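Local coordinates for protein trichothecene 3-O-acetyltransferase (Fusarium sporotrichioides, PDB 2ZBA) that transfers an acetyl group from acetyl-CoA to the 3-hydroxyl of trichothecene mycotoxins during their biosynthesis, at residues 236-241 and 440-445. Sequence-based numbering, arbitrary orientation.
Sequences KATWAF and EDMERL
Met-442, a selenomethionine in this crystal, lays the end of its side chain over the backbone between Thr-238 and Ala-240. With CG anti to the backbone N (chi1 -168°) the chain leaves the helix for the strand, and bends at chi2 and chi3 bring the methyl onto it. Met-442 CE lies 3.4 Å from Thr-238 OG1 and 3.5 Å from Thr-238 O. Ala-240 CB touches both Met-442 CE and Met-442 SE at 4.1 Å. A long, unbranched chain spans the distance between helix and strand, whose axes come within 8.7 Å; the small Ala-240 lets it settle close to the main chain, and the short, branched Thr-238 sets its hydroxyl against the methyl without bulk. These contacts are van der Waals ones; Thr-238 O is also hydrogen-bonded to Ser-436 OG. The arrangement is helix-on-sheet packing in a BAHD acyltransferase: helix 439-446 follows strand 431-438, the antiparallel neighbour of strand 237-244, and folds back over the same sheet. Trp-239 leaves the strand on the face turned from the helix; its side chain is about 7 Å from the bound T-2 toxin, and NE1 is hydrogen-bonded to Glu-414 O. Asp-441, just before Met-442, forms salt bridges with Arg-285 and Arg-288.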
ATOM      1  N   LYS A 236      -0.006  -5.586 -23.150  1.00 31.19           N
ATOM      2  CA  LYS A 236       1.259  -4.878 -22.894  1.00 29.96           C
ATOM      3  C   LYS A 236       1.046  -3.614 -22.041  1.00 28.35           C
ATOM      4  O   LYS A 236       0.236  -2.756 -22.397  1.00 28.26           O
ATOM      5  CB  LYS A 236       1.981  -4.549 -24.208  1.00 30.02           C
ATOM      6  CG  LYS A 236       3.397  -4.037 -24.015  1.00 30.70           C
ATOM      7  CD  LYS A 236       4.185  -4.027 -25.338  1.00 30.41           C
ATOM      8  CE  LYS A 236       5.541  -3.334 -25.176  1.00 31.86           C
ATOM      9  N   ALA A 237       1.779  -3.516 -20.929  1.00 26.68           N
ATOM     10  CA  ALA A 237       1.586  -2.450 -19.929  1.00 25.13           C
ATOM     11  C   ALA A 237       2.882  -2.009 -19.252  1.00 24.58           C
ATOM     12  O   ALA A 237       3.903  -2.681 -19.364  1.00 23.83           O
ATOM     13  CB  ALA A 237       0.586  -2.902 -18.874  1.00 25.30           C
ATOM     14  N   THR A 238       2.836  -0.879 -18.542  1.00 23.57           N
ATOM     15  CA  THR A 238       3.991  -0.398 -17.771  1.00 22.67           C
ATOM     16  C   THR A 238       3.582   0.254 -16.451  1.00 21.93           C
ATOM     17  O   THR A 238       2.395   0.357 -16.136  1.00 21.78           O
ATOM     18  CB  THR A 238       4.862   0.635 -18.543  1.00 22.48           C
ATOM     19  OG1 THR A 238       4.160   1.872 -18.693  1.00 22.27           O
ATOM     20  CG2 THR A 238       5.259   0.126 -19.899  1.00 25.68           C
ATOM     21  N   TRP A 239       4.591   0.670 -15.691  1.00 20.52           N
ATOM     22  CA  TRP A 239       4.427   1.452 -14.479  1.00 19.64           C
ATOM     23  C   TRP A 239       5.040   2.850 -14.714  1.00 19.58           C
ATOM     24  O   TRP A 239       6.047   2.987 -15.414  1.00 18.36           O
ATOM     25  CB  TRP A 239       5.161   0.774 -13.328  1.00 19.33           C
ATOM     26  CG  TRP A 239       4.417  -0.346 -12.650  1.00 19.17           C
ATOM     27  CD1 TRP A 239       4.615  -1.679 -12.821  1.00 19.61           C
ATOM     28  CD2 TRP A 239       3.364  -0.216 -11.676  1.00 20.12           C
ATOM     29  NE1 TRP A 239       3.751  -2.401 -12.003  1.00 19.25           N
ATOM     30  CE2 TRP A 239       2.966  -1.521 -11.308  1.00 19.98           C
ATOM     31  CE3 TRP A 239       2.707   0.880 -11.092  1.00 18.50           C
ATOM     32  CZ2 TRP A 239       1.941  -1.757 -10.388  1.00 19.67           C
ATOM     33  CZ3 TRP A 239       1.695   0.637 -10.160  1.00 18.35           C
ATOM     34  CH2 TRP A 239       1.326  -0.667  -9.822  1.00 18.64           C
ATOM     35  N   ALA A 240       4.442   3.876 -14.109  1.00 19.51           N
ATOM     36  CA  ALA A 240       5.033   5.224 -14.090  1.00 19.49           C
ATOM     37  C   ALA A 240       4.615   6.008 -12.850  1.00 19.61           C
ATOM     38  O   ALA A 240       3.473   5.897 -12.419  1.00 19.53           O
ATOM     39  CB  ALA A 240       4.646   5.982 -15.341  1.00 19.50           C
ATOM     40  N   PHE A 241       5.549   6.773 -12.272  1.00 19.67           N
ATOM     41  CA  PHE A 241       5.226   7.840 -11.328  1.00 19.41           C
ATOM     42  C   PHE A 241       4.706   9.108 -12.034  1.00 19.86           C
ATOM     43  O   PHE A 241       5.202   9.491 -13.102  1.00 19.37           O
ATOM     44  CB  PHE A 241       6.442   8.249 -10.475  1.00 20.17           C
ATOM     45  CG  PHE A 241       6.851   7.261  -9.438  1.00 19.36           C
ATOM     46  CD1 PHE A 241       5.924   6.450  -8.790  1.00 18.92           C
ATOM     47  CD2 PHE A 241       8.199   7.175  -9.066  1.00 18.88           C
ATOM     48  CE1 PHE A 241       6.324   5.542  -7.813  1.00 17.98           C
ATOM     49  CE2 PHE A 241       8.614   6.274  -8.104  1.00 19.35           C
ATOM     50  CZ  PHE A 241       7.668   5.449  -7.465  1.00 21.19           C
ATOM     51  N   GLU A 440      -1.366   1.892 -24.649  1.00 27.60           N
ATOM     52  CA  GLU A 440      -2.171   2.892 -25.360  1.00 28.82           C
ATOM     53  C   GLU A 440      -2.891   3.842 -24.416  1.00 28.37           C
ATOM     54  O   GLU A 440      -3.047   5.019 -24.739  1.00 28.39           O
ATOM     55  CB  GLU A 440      -3.130   2.261 -26.388  1.00 28.93           C
ATOM     56  CG  GLU A 440      -4.308   1.476 -25.816  1.00 30.05           C
ATOM     57  CD  GLU A 440      -4.976   0.585 -26.865  1.00 30.47           C
ATOM     58  OE1 GLU A 440      -5.584   1.121 -27.829  1.00 32.43           O
ATOM     59  OE2 GLU A 440      -4.915  -0.654 -26.708  1.00 32.40           O
ATOM     60  N   ASP A 441      -3.303   3.337 -23.250  1.00 28.00           N
ATOM     61  CA  ASP A 441      -3.880   4.183 -22.201  1.00 28.06           C
ATOM     62  C   ASP A 441      -2.810   5.102 -21.630  1.00 28.22           C
ATOM     63  O   ASP A 441      -3.034   6.300 -21.487  1.00 28.04           O
ATOM     64  CB  ASP A 441      -4.468   3.350 -21.057  1.00 27.53           C
ATOM     65  CG  ASP A 441      -5.794   2.688 -21.413  1.00 27.99           C
ATOM     66  OD1 ASP A 441      -6.237   2.802 -22.575  1.00 25.70           O
ATOM     67  OD2 ASP A 441      -6.381   2.032 -20.507  1.00 27.41           O
HETATM   68  N   MSE A 442      -1.650   4.531 -21.297  1.00 28.27           N
HETATM   69  CA  MSE A 442      -0.522   5.325 -20.799  1.00 29.20           C
HETATM   70  C   MSE A 442      -0.147   6.476 -21.740  1.00 29.02           C
HETATM   71  O   MSE A 442       0.033   7.598 -21.291  1.00 29.19           O
HETATM   72  CB  MSE A 442       0.702   4.442 -20.520  1.00 29.22           C
HETATM   73  CG  MSE A 442       1.815   5.151 -19.736  1.00 29.82           C
HETATM   74 SE   MSE A 442       1.422   5.500 -17.857  0.80 32.72          SE
HETATM   75  CE  MSE A 442       1.786   3.679 -17.113  1.00 29.58           C
ATOM     76  N   GLU A 443      -0.035   6.194 -23.038  1.00 29.78           N
ATOM     77  CA  GLU A 443       0.419   7.203 -24.003  1.00 30.19           C
ATOM     78  C   GLU A 443      -0.640   8.269 -24.286  1.00 29.99           C
ATOM     79  O   GLU A 443      -0.307   9.436 -24.502  1.00 30.00           O
ATOM     80  CB  GLU A 443       0.969   6.570 -25.296  1.00 30.30           C
ATOM     81  CG  GLU A 443       0.062   5.613 -26.070  1.00 30.99           C
ATOM     82  CD  GLU A 443       0.757   5.040 -27.321  1.00 31.94           C
ATOM     83  OE1 GLU A 443       1.220   5.847 -28.166  0.60 33.52           O
ATOM     84  OE2 GLU A 443       0.851   3.792 -27.458  0.60 32.74           O
ATOM     85  N   ARG A 444      -1.913   7.867 -24.262  1.00 29.36           N
ATOM     86  CA  ARG A 444      -3.005   8.818 -24.393  1.00 29.51           C
ATOM     87  C   ARG A 444      -3.150   9.706 -23.154  1.00 29.06           C
ATOM     88  O   ARG A 444      -3.494  10.884 -23.274  1.00 29.29           O
ATOM     89  CB  ARG A 444      -4.318   8.112 -24.773  1.00 29.68           C
ATOM     90  CG  ARG A 444      -4.277   7.556 -26.200  1.00 30.17           C
ATOM     91  CD  ARG A 444      -5.651   7.227 -26.781  1.00 31.11           C
ATOM     92  NE  ARG A 444      -5.980   5.806 -26.697  1.00 34.02           N
ATOM     93  CZ  ARG A 444      -6.149   4.991 -27.740  1.00 35.03           C
ATOM     94  NH1 ARG A 444      -6.029   5.439 -28.987  1.00 35.19           N
ATOM     95  NH2 ARG A 444      -6.465   3.717 -27.531  1.00 35.54           N
ATOM     96  N   LEU A 445      -2.853   9.158 -21.977  1.00 28.04           N
ATOM     97  CA  LEU A 445      -2.930   9.914 -20.722  1.00 27.97           C
ATOM     98  C   LEU A 445      -1.835  10.973 -20.674  1.00 28.01           C
ATOM     99  O   LEU A 445      -2.100  12.155 -20.411  1.00 27.79           O
ATOM    100  CB  LEU A 445      -2.815   8.987 -19.503  1.00 27.41           C
ATOM    101  CG  LEU A 445      -3.237   9.610 -18.175  1.00 27.78           C
ATOM    102  CD1 LEU A 445      -4.716   9.983 -18.200  1.00 28.38           C
ATOM    103  CD2 LEU A 445      -2.915   8.704 -16.989  1.00 27.83           C
TER